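Side-chain contacts in ribonuclease S-3 (Pyrus pyrifolia, PDB 1IQQ), which cleaves RNA as a T2-family ribonuclease of the pear pistil and is responsible for gametophytic self-incompatibility, the rejection of self pollen: residues S118-K123 with I167-D172; A124-D129 with E139-N144; T162-I167 with H191-N196. All blocks are in the same frame, centred on the assembly; numbering follows the deposited sequence.

Interaction 1: residues S118-K123 with I167-D172; sequences SRILSK and ITLCSD. With NAG (2-acetamido-2-deoxy-beta-D-glucopyranose), chain B.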
loop_
_atom_site.group_PDB
_atom_site.type_symbol
_atom_site.label_atom_id
_atom_site.label_comp_id
_atom_site.label_asym_id
_atom_site.label_seq_id
_atom_site.Cartn_x
_atom_site.Cartn_y
_atom_site.Cartn_z
ATOM N N SER A 118 4.555 4.116 8.038
ATOM C CA SER A 118 4.479 4.653 9.423
ATOM C C SER A 118 5.836 5.203 9.851
ATOM O O SER A 118 5.888 6.256 10.522
ATOM C CB SER A 118 4.028 3.564 10.391
ATOM O OG SER A 118 2.649 3.323 10.150
ATOM N N ARG A 119 6.906 4.493 9.426
ATOM C CA ARG A 119 8.240 4.931 9.793
ATOM C C ARG A 119 8.670 6.203 9.057
ATOM O O ARG A 119 9.223 7.087 9.657
ATOM C CB ARG A 119 9.217 3.767 9.532
ATOM C CG ARG A 119 10.647 4.033 10.009
ATOM C CD ARG A 119 11.540 2.823 9.511
ATOM N NE ARG A 119 12.889 2.862 10.102
ATOM C CZ ARG A 119 13.914 3.530 9.578
ATOM N NH1 ARG A 119 13.768 4.221 8.454
ATOM N NH2 ARG A 119 15.097 3.500 10.184
ATOM N N ILE A 120 8.377 6.276 7.744
ATOM C CA ILE A 120 8.702 7.467 6.971
ATOM C C ILE A 120 8.005 8.683 7.570
ATOM O O ILE A 120 8.611 9.728 7.764
ATOM C CB ILE A 120 8.257 7.267 5.523
ATOM C CG1 ILE A 120 9.001 6.055 4.920
ATOM C CG2 ILE A 120 8.462 8.573 4.708
ATOM C CD1 ILE A 120 8.609 5.809 3.508
ATOM N N LEU A 121 6.730 8.570 7.917
ATOM C CA LEU A 121 6.007 9.679 8.530
ATOM C C LEU A 121 6.578 10.019 9.896
ATOM O O LEU A 121 6.794 11.194 10.188
ATOM C CB LEU A 121 4.520 9.315 8.642
ATOM C CG LEU A 121 3.752 9.278 7.312
ATOM C CD1 LEU A 121 2.339 8.751 7.539
ATOM C CD2 LEU A 121 3.658 10.671 6.687
ATOM N N SER A 122 6.874 9.007 10.688
ATOM C CA SER A 122 7.447 9.254 12.023
ATOM C C SER A 122 8.788 9.991 11.938
ATOM O O SER A 122 9.060 10.880 12.748
ATOM C CB SER A 122 7.625 7.904 12.746
ATOM O OG SER A 122 8.275 8.119 14.026
ATOM N N LYS A 123 9.617 9.668 10.932
ATOM C CA LYS A 123 10.882 10.354 10.806
ATOM C C LYS A 123 10.696 11.853 10.542
ATOM O O LYS A 123 11.562 12.662 10.930
ATOM C CB LYS A 123 11.758 9.740 9.691
ATOM C CG LYS A 123 12.317 8.371 10.113
ATOM C CD LYS A 123 12.894 7.642 8.962
ATOM C CE LYS A 123 14.151 8.301 8.500
ATOM N NZ LYS A 123 14.888 7.398 7.542
ATOM N N ILE A 167 -1.354 5.265 1.241
ATOM C CA ILE A 167 -0.227 5.999 0.614
ATOM C C ILE A 167 0.466 5.007 -0.292
ATOM O O ILE A 167 0.782 3.881 0.128
ATOM C CB ILE A 167 0.742 6.575 1.639
ATOM C CG1 ILE A 167 0.096 7.798 2.315
ATOM C CG2 ILE A 167 2.032 7.056 0.918
ATOM C CD1 ILE A 167 0.903 8.449 3.472
ATOM N N THR A 168 0.677 5.382 -1.568
ATOM C CA THR A 168 1.319 4.548 -2.534
ATOM C C THR A 168 2.631 5.152 -2.955
ATOM O O THR A 168 2.722 6.367 -3.251
ATOM C CB THR A 168 0.436 4.462 -3.800
ATOM O OG1 THR A 168 -0.795 3.813 -3.455
ATOM C CG2 THR A 168 1.166 3.689 -4.961
ATOM N N LEU A 169 3.690 4.338 -2.962
ATOM C CA LEU A 169 5.016 4.717 -3.460
ATOM C C LEU A 169 5.155 4.024 -4.813
ATOM O O LEU A 169 4.942 2.812 -4.906
ATOM C CB LEU A 169 6.136 4.213 -2.510
ATOM C CG LEU A 169 5.882 4.532 -1.072
ATOM C CD1 LEU A 169 7.108 4.061 -0.289
ATOM C CD2 LEU A 169 5.740 6.032 -0.864
ATOM N N CYS A 170 5.498 4.749 -5.875
ATOM C CA CYS A 170 5.623 4.163 -7.204
ATOM C C CYS A 170 7.086 3.988 -7.569
ATOM O O CYS A 170 7.970 4.766 -7.102
ATOM C CB CYS A 170 4.926 5.056 -8.246
ATOM S SG CYS A 170 3.139 5.083 -7.937
ATOM N N SER A 171 7.386 2.942 -8.352
ATOM C CA SER A 171 8.772 2.679 -8.767
ATOM C C SER A 171 8.808 2.230 -10.162
ATOM O O SER A 171 7.737 1.934 -10.755
ATOM C CB SER A 171 9.424 1.661 -7.796
ATOM O OG SER A 171 8.668 0.445 -7.695
ATOM N N ASP A 172 10.005 2.264 -10.744
ATOM C CA ASP A 172 10.182 1.864 -12.116
ATOM C C ASP A 172 9.995 0.384 -12.385
ATOM O O ASP A 172 9.715 -0.379 -11.495
ATOM C CB ASP A 172 11.540 2.461 -12.650
ATOM C CG ASP A 172 12.750 1.820 -12.081
ATOM O OD1 ASP A 172 12.690 0.724 -11.513
ATOM O OD2 ASP A 172 13.863 2.443 -12.257
HETATM C C1 NAG B . 6.526 0.346 10.913
HETATM C C2 NAG B . 6.979 -0.787 11.878
HETATM C C3 NAG B . 6.373 -0.482 13.259
HETATM C C4 NAG B . 6.797 0.900 13.772
HETATM C C5 NAG B . 6.417 1.935 12.699
HETATM C C6 NAG B . 6.861 3.331 12.981
HETATM C C7 NAG B . 7.330 -3.133 11.303
HETATM C C8 NAG B . 6.704 -4.473 11.035
HETATM N N2 NAG B . 6.491 -2.078 11.434
HETATM O O3 NAG B . 6.844 -1.506 14.157
HETATM O O4 NAG B . 6.031 1.210 14.954
HETATM O O5 NAG B . 7.033 1.560 11.449
HETATM O O6 NAG B . 8.278 3.424 13.189
HETATM O O7 NAG B . 8.562 -3.028 11.369
#
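Helix 117-123 packs on a face of the central sheet of the RNase T2 fold, where Ile120 and Leu121 meet Leu169 and Ile167 of the long strand 161-171. Two pairs of terminal methyls make the contact. CD1 of Ile120 comes within 4.4 Å of CD1 of Leu169, and CD1 of Leu121 lies 4.3 Å from CD1 of Ile167. Ile167 and Leu169, two residues apart on the strand, both point toward the helix. Leu121 leaves the helix less directly, yet its end bends nearer; Ile120 is extended (chi2 180°), which carries CD1 far from the helix axis. Ile142 of helix 135-143 touches all four residues and shares the apolar layer. No hydrogen bond crosses. Away from the strand, the helix meets the glycan: CB of Ser118 sits 3.7 Å from C5 of the chain B NAG, and CB of Arg119 is 3.6 Å from its ring oxygen O5. On the strand, Cys170 is tied to Cys181 by a disulfide, and Thr168 OG1 bonds to Thr7 OG1 on strand 3-10. This is helix-on-sheet packing of an alpha+beta fold, in which the outer side of the helix lies against the glycan attached at Asn116.

Interaction 2: residues A124-D129 with E139-N144; sequences AKIEPD and ENAIRN. With NAG (2-acetamido-2-deoxy-beta-D-glucopyranose), chain C.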
loop_
_atom_site.group_PDB
_atom_site.type_symbol
_atom_site.label_atom_id
_atom_site.label_comp_id
_atom_site.label_asym_id
_atom_site.label_seq_id
_atom_site.Cartn_x
_atom_site.Cartn_y
_atom_site.Cartn_z
ATOM N N ALA A 124 9.546 12.228 9.929
ATOM C CA ALA A 124 9.174 13.629 9.666
ATOM C C ALA A 124 8.325 14.233 10.786
ATOM O O ALA A 124 7.661 15.246 10.586
ATOM C CB ALA A 124 8.430 13.753 8.320
ATOM N N LYS A 125 8.338 13.593 11.958
ATOM C CA LYS A 125 7.582 14.090 13.120
ATOM C C LYS A 125 6.052 13.956 12.994
ATOM O O LYS A 125 5.280 14.679 13.665
ATOM C CB LYS A 125 7.936 15.546 13.447
ATOM C CG LYS A 125 9.451 15.823 13.523
ATOM C CD LYS A 125 9.598 17.417 13.527
ATOM C CE LYS A 125 9.257 18.080 12.212
ATOM N NZ LYS A 125 9.695 19.491 12.235
ATOM N N ILE A 126 5.610 13.010 12.175
ATOM C CA ILE A 126 4.151 12.831 12.012
ATOM C C ILE A 126 3.785 11.447 12.546
ATOM O O ILE A 126 4.108 10.410 11.957
ATOM C CB ILE A 126 3.812 12.982 10.520
ATOM C CG1 ILE A 126 4.057 14.442 10.081
ATOM C CG2 ILE A 126 2.320 12.647 10.198
ATOM C CD1 ILE A 126 3.900 14.676 8.584
ATOM N N GLU A 127 3.146 11.470 13.728
ATOM C CA GLU A 127 2.738 10.229 14.408
ATOM C C GLU A 127 1.225 10.131 14.274
ATOM O O GLU A 127 0.571 11.164 14.057
ATOM C CB GLU A 127 3.133 10.353 15.869
ATOM C CG GLU A 127 4.638 10.556 16.023
ATOM C CD GLU A 127 5.414 9.253 15.763
ATOM O OE1 GLU A 127 4.805 8.150 15.858
ATOM O OE2 GLU A 127 6.642 9.359 15.537
ATOM N N PRO A 128 0.640 8.914 14.472
ATOM C CA PRO A 128 -0.816 8.685 14.355
ATOM C C PRO A 128 -1.540 9.178 15.623
ATOM O O PRO A 128 -2.162 8.420 16.345
ATOM C CB PRO A 128 -0.930 7.182 14.113
ATOM C CG PRO A 128 0.296 6.598 14.900
ATOM C CD PRO A 128 1.365 7.631 14.629
ATOM N N ASP A 129 -1.473 10.498 15.793
ATOM C CA ASP A 129 -2.001 11.185 16.950
ATOM C C ASP A 129 -3.435 11.710 16.739
ATOM O O ASP A 129 -4.046 12.254 17.685
ATOM C CB ASP A 129 -1.070 12.350 17.289
ATOM C CG ASP A 129 0.246 11.936 17.904
ATOM O OD1 ASP A 129 0.314 10.891 18.590
ATOM O OD2 ASP A 129 1.205 12.702 17.725
ATOM N N GLU A 139 2.655 14.906 2.205
ATOM C CA GLU A 139 3.399 14.719 0.987
ATOM C C GLU A 139 4.888 15.009 1.144
ATOM O O GLU A 139 5.695 14.163 0.677
ATOM C CB GLU A 139 2.821 15.550 -0.189
ATOM C CG GLU A 139 1.333 15.122 -0.540
ATOM C CD GLU A 139 0.735 16.018 -1.616
ATOM O OE1 GLU A 139 1.005 17.232 -1.575
ATOM O OE2 GLU A 139 0.001 15.481 -2.487
ATOM N N ASN A 140 5.229 16.090 1.812
ATOM C CA ASN A 140 6.666 16.425 1.995
ATOM C C ASN A 140 7.327 15.313 2.785
ATOM O O ASN A 140 8.454 14.910 2.434
ATOM C CB ASN A 140 6.898 17.700 2.812
ATOM C CG ASN A 140 6.671 18.966 2.052
ATOM O OD1 ASN A 140 6.662 18.979 0.853
ATOM N ND2 ASN A 140 6.512 20.084 2.826
ATOM N N ALA A 141 6.680 14.786 3.812
ATOM C CA ALA A 141 7.266 13.718 4.625
ATOM C C ALA A 141 7.532 12.479 3.780
ATOM O O ALA A 141 8.643 11.849 3.887
ATOM C CB ALA A 141 6.317 13.365 5.778
ATOM N N ILE A 142 6.578 12.069 2.968
ATOM C CA ILE A 142 6.816 10.893 2.148
ATOM C C ILE A 142 7.906 11.145 1.107
ATOM O O ILE A 142 8.796 10.329 0.930
ATOM C CB ILE A 142 5.489 10.441 1.443
ATOM C CG1 ILE A 142 4.426 10.119 2.478
ATOM C CG2 ILE A 142 5.761 9.208 0.563
ATOM C CD1 ILE A 142 4.826 8.937 3.444
ATOM N N ARG A 143 7.886 12.287 0.447
ATOM C CA ARG A 143 8.915 12.575 -0.608
ATOM C C ARG A 143 10.302 12.562 0.042
ATOM O O ARG A 143 11.246 12.103 -0.607
ATOM C CB ARG A 143 8.651 13.946 -1.247
ATOM C CG ARG A 143 7.386 13.919 -2.156
ATOM C CD ARG A 143 7.172 15.326 -2.651
ATOM N NE ARG A 143 8.128 15.598 -3.704
ATOM C CZ ARG A 143 8.370 16.828 -4.169
ATOM N NH1 ARG A 143 7.757 17.889 -3.632
ATOM N NH2 ARG A 143 9.153 16.948 -5.233
ATOM N N ASN A 144 10.406 12.963 1.293
ATOM C CA ASN A 144 11.732 12.960 1.974
ATOM C C ASN A 144 12.241 11.564 2.262
ATOM O O ASN A 144 13.462 11.440 2.588
ATOM C CB ASN A 144 11.728 13.789 3.300
ATOM C CG ASN A 144 13.044 14.510 3.570
ATOM O OD1 ASN A 144 13.696 14.957 2.622
ATOM N ND2 ASN A 144 13.385 14.729 4.831
HETATM C C1 NAG C . 6.770 1.793 15.943
HETATM C C2 NAG C . 5.806 2.256 17.010
HETATM C C3 NAG C . 6.491 2.733 18.249
HETATM C C4 NAG C . 7.445 1.658 18.753
HETATM C C5 NAG C . 8.374 1.201 17.638
HETATM C C6 NAG C . 9.231 0.026 18.079
HETATM C C7 NAG C . 3.821 3.194 16.176
HETATM C C8 NAG C . 3.244 4.488 15.509
HETATM N N2 NAG C . 5.069 3.368 16.490
HETATM O O3 NAG C . 5.463 2.959 19.232
HETATM O O4 NAG C . 8.222 2.162 19.857
HETATM O O5 NAG C . 7.601 0.748 16.496
HETATM O O6 NAG C . 10.207 -0.258 17.084
HETATM O O7 NAG C . 3.122 2.222 16.465
#
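With chi1 at -67° and chi2 at 174°, Ile126 has CG2 anti to its backbone N and CG1 in an extended arm that carries CD1 toward Ala141 of helix 135-143. CD1 of Ile126 stands 3.9 Å from CB of Ala141. CB of Ala141 also meets CB of Ala124, at 3.3 Å, an unusually short separation for two carbons. Ala141 CB is thus touched by both residues. The backbones come close here, the CA atoms of Ala124 and Ala141 being 5.4 Å apart. A Schellman motif sets the turn: Lys125, at positive phi, is the C-prime residue, Ile126 N bonds to Leu121 O and Lys125 N to Ser122 O. The turn ends helix 117-123 and directs the chain past the second helix. Tyr200 packs on Ile126 and Pro128. Farther along the loop, CG of Pro128 lies 3.7 Å from C8, the acetamido methyl of the chain C NAG. Glu127 bends at chi2 (-74°), and its OE2 is bonded to Ser122 OG. Across the two segments there is neither hydrogen bond nor ion pair, so the join between the turn and the helix rests on contact between small apolar groups alone.

Interaction 3: residues T162-I167 with H191-N196; sequences TELVEI and HYCPTN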
loop_
_atom_site.group_PDB
_atom_site.type_symbol
_atom_site.label_atom_id
_atom_site.label_comp_id
_atom_site.label_asym_id
_atom_site.label_seq_id
_atom_site.Cartn_x
_atom_site.Cartn_y
_atom_site.Cartn_z
ATOM N N THR A 162 -12.300 14.254 7.394
ATOM C CA THR A 162 -11.619 13.585 6.256
ATOM C C THR A 162 -10.372 12.938 6.877
ATOM O O THR A 162 -9.647 13.588 7.622
ATOM C CB THR A 162 -11.089 14.536 5.233
ATOM O OG1 THR A 162 -12.203 15.198 4.604
ATOM C CG2 THR A 162 -10.260 13.811 4.199
ATOM N N GLU A 163 -10.204 11.627 6.664
ATOM C CA GLU A 163 -8.976 10.977 7.167
ATOM C C GLU A 163 -8.133 10.332 6.077
ATOM O O GLU A 163 -8.623 9.902 5.020
ATOM C CB GLU A 163 -9.301 9.928 8.159
ATOM C CG GLU A 163 -10.307 9.065 7.753
ATOM C CD GLU A 163 -10.914 8.460 9.035
ATOM O OE1 GLU A 163 -11.047 9.182 10.024
ATOM O OE2 GLU A 163 -11.229 7.294 9.015
ATOM N N LEU A 164 -6.829 10.322 6.348
ATOM C CA LEU A 164 -5.839 9.649 5.446
ATOM C C LEU A 164 -6.060 8.112 5.556
ATOM O O LEU A 164 -6.189 7.557 6.656
ATOM C CB LEU A 164 -4.435 10.011 5.972
ATOM C CG LEU A 164 -3.266 9.379 5.239
ATOM C CD1 LEU A 164 -3.249 9.960 3.744
ATOM C CD2 LEU A 164 -1.961 9.756 5.961
ATOM N N VAL A 165 -6.044 7.435 4.413
ATOM C CA VAL A 165 -6.291 5.982 4.410
ATOM C C VAL A 165 -5.166 5.213 3.690
ATOM O O VAL A 165 -4.737 4.171 4.219
ATOM C CB VAL A 165 -7.588 5.650 3.704
ATOM C CG1 VAL A 165 -7.936 4.137 3.931
ATOM C CG2 VAL A 165 -8.741 6.526 4.284
ATOM N N GLU A 166 -4.689 5.650 2.532
ATOM C CA GLU A 166 -3.642 4.883 1.832
ATOM C C GLU A 166 -2.576 5.795 1.280
ATOM O O GLU A 166 -2.863 6.974 0.923
ATOM C CB GLU A 166 -4.172 4.036 0.609
ATOM C CG GLU A 166 -5.214 3.019 0.964
ATOM C CD GLU A 166 -5.653 2.212 -0.236
ATOM O OE1 GLU A 166 -5.523 2.595 -1.379
ATOM O OE2 GLU A 166 -6.207 1.108 -0.002
ATOM N N ILE A 167 -1.354 5.265 1.241
ATOM C CA ILE A 167 -0.227 5.999 0.614
ATOM C C ILE A 167 0.466 5.007 -0.292
ATOM O O ILE A 167 0.782 3.881 0.128
ATOM C CB ILE A 167 0.742 6.575 1.639
ATOM C CG1 ILE A 167 0.096 7.798 2.315
ATOM C CG2 ILE A 167 2.032 7.056 0.918
ATOM C CD1 ILE A 167 0.903 8.449 3.472
ATOM N N HIS A 191 -12.443 9.714 -2.847
ATOM C CA HIS A 191 -11.150 9.164 -2.422
ATOM C C HIS A 191 -10.047 10.219 -2.419
ATOM O O HIS A 191 -8.936 10.015 -1.954
ATOM C CB HIS A 191 -10.738 8.064 -3.344
ATOM C CG HIS A 191 -11.765 6.989 -3.392
ATOM N ND1 HIS A 191 -12.276 6.472 -4.571
ATOM C CD2 HIS A 191 -12.468 6.426 -2.390
ATOM C CE1 HIS A 191 -13.256 5.628 -4.284
ATOM N NE2 HIS A 191 -13.397 5.587 -2.967
ATOM N N TYR A 192 -10.383 11.420 -2.901
ATOM C CA TYR A 192 -9.401 12.502 -3.003
ATOM C C TYR A 192 -9.021 13.080 -1.676
ATOM O O TYR A 192 -9.896 13.272 -0.757
ATOM C CB TYR A 192 -10.006 13.617 -3.904
ATOM C CG TYR A 192 -9.319 14.986 -3.859
ATOM C CD1 TYR A 192 -8.217 15.264 -4.699
ATOM C CD2 TYR A 192 -9.833 15.986 -3.076
ATOM C CE1 TYR A 192 -7.677 16.584 -4.723
ATOM C CE2 TYR A 192 -9.311 17.293 -3.098
ATOM C CZ TYR A 192 -8.236 17.546 -3.926
ATOM O OH TYR A 192 -7.718 18.816 -3.895
ATOM N N CYS A 193 -7.746 13.406 -1.525
ATOM C CA CYS A 193 -7.304 14.070 -0.299
ATOM C C CYS A 193 -7.271 15.590 -0.518
ATOM O O CYS A 193 -6.564 16.060 -1.364
ATOM C CB CYS A 193 -5.867 13.639 0.088
ATOM S SG CYS A 193 -5.737 11.923 0.681
ATOM N N PRO A 194 -8.015 16.347 0.286
ATOM C CA PRO A 194 -8.035 17.801 0.118
ATOM C C PRO A 194 -6.767 18.448 0.626
ATOM O O PRO A 194 -5.969 17.835 1.344
ATOM C CB PRO A 194 -9.242 18.198 0.933
ATOM C CG PRO A 194 -9.244 17.127 2.195
ATOM C CD PRO A 194 -8.808 15.867 1.458
ATOM N N THR A 195 -6.599 19.748 0.343
ATOM C CA THR A 195 -5.365 20.413 0.757
ATOM C C THR A 195 -5.191 20.624 2.249
ATOM O O THR A 195 -4.051 20.777 2.696
ATOM C CB THR A 195 -5.178 21.746 -0.017
ATOM O OG1 THR A 195 -6.230 22.614 0.362
ATOM C CG2 THR A 195 -5.216 21.543 -1.523
ATOM N N ASN A 196 -6.255 20.614 3.040
ATOM C CA ASN A 196 -6.126 20.853 4.434
ATOM C C ASN A 196 -7.117 20.021 5.220
ATOM O O ASN A 196 -8.069 19.436 4.654
ATOM C CB ASN A 196 -6.307 22.366 4.698
ATOM C CG ASN A 196 -5.744 22.775 6.032
ATOM O OD1 ASN A 196 -4.829 22.123 6.551
ATOM N ND2 ASN A 196 -6.250 23.860 6.591
#
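Strand 162-167 runs past the irregular segment 191-196 without backbone pairing, the nearest CA atoms, those of Leu164 and Cys193, being 7.4 Å apart; a classic beta bulge at Val165 and Glu166, opposite Lys154, interrupts the strand just beyond. Side chains therefore bridge the gap. The methyl CG2 of Thr162 comes up to the CD-CG side of the Pro194 ring, 3.7 Å from CD and 4.0 Å from CG. A chi1 of -66° sets this methyl anti to the backbone N of Thr162 and leaves OG1 beside that nitrogen, so carbon rather than oxygen meets the ring. Deeper in, CD1 of Leu164 approaches SG of Cys193 at 4.4 Å. That sulfur belongs to a disulfide, against which the leucine packs, while Phe30 and Tyr200 also touch Leu164. Segment 191-196 leads into strand 198-199, which pairs with strand 161-171 through backbone bonds of Thr162 and Leu164 with Lys199. With no hydrogen bond between the segments, the contact with strand 162-167 is van der Waals only; the covalent tie of Cys193 goes instead to Cys155 of the adjacent strand 152-158.

Overall arrangement
Interactions 1 and 2 adjoin, their centres 9 Å apart: helix 117-123 leads straight into the loop of interaction 2, and Ile142 CG2 packs at 3.5 Å on Leu169 CD2. Interaction 3 shares Ile167 and strand 161-171 with interaction 1, although the two centres are 15 Å apart. Ile142, in the helix segment of interaction 2, packs on Ile167 of interaction 3, CD1 to CD1 at 4.0 Å. Two helices are thus layered over one long strand, whose earlier part meets the C-terminal chain. The strand also borders the active site: the side chain of Glu166 touches that of catalytic His33, and that of Ile167 is about 10 Å from it, while both glycan sugars lie on the outer side of helix 117-123.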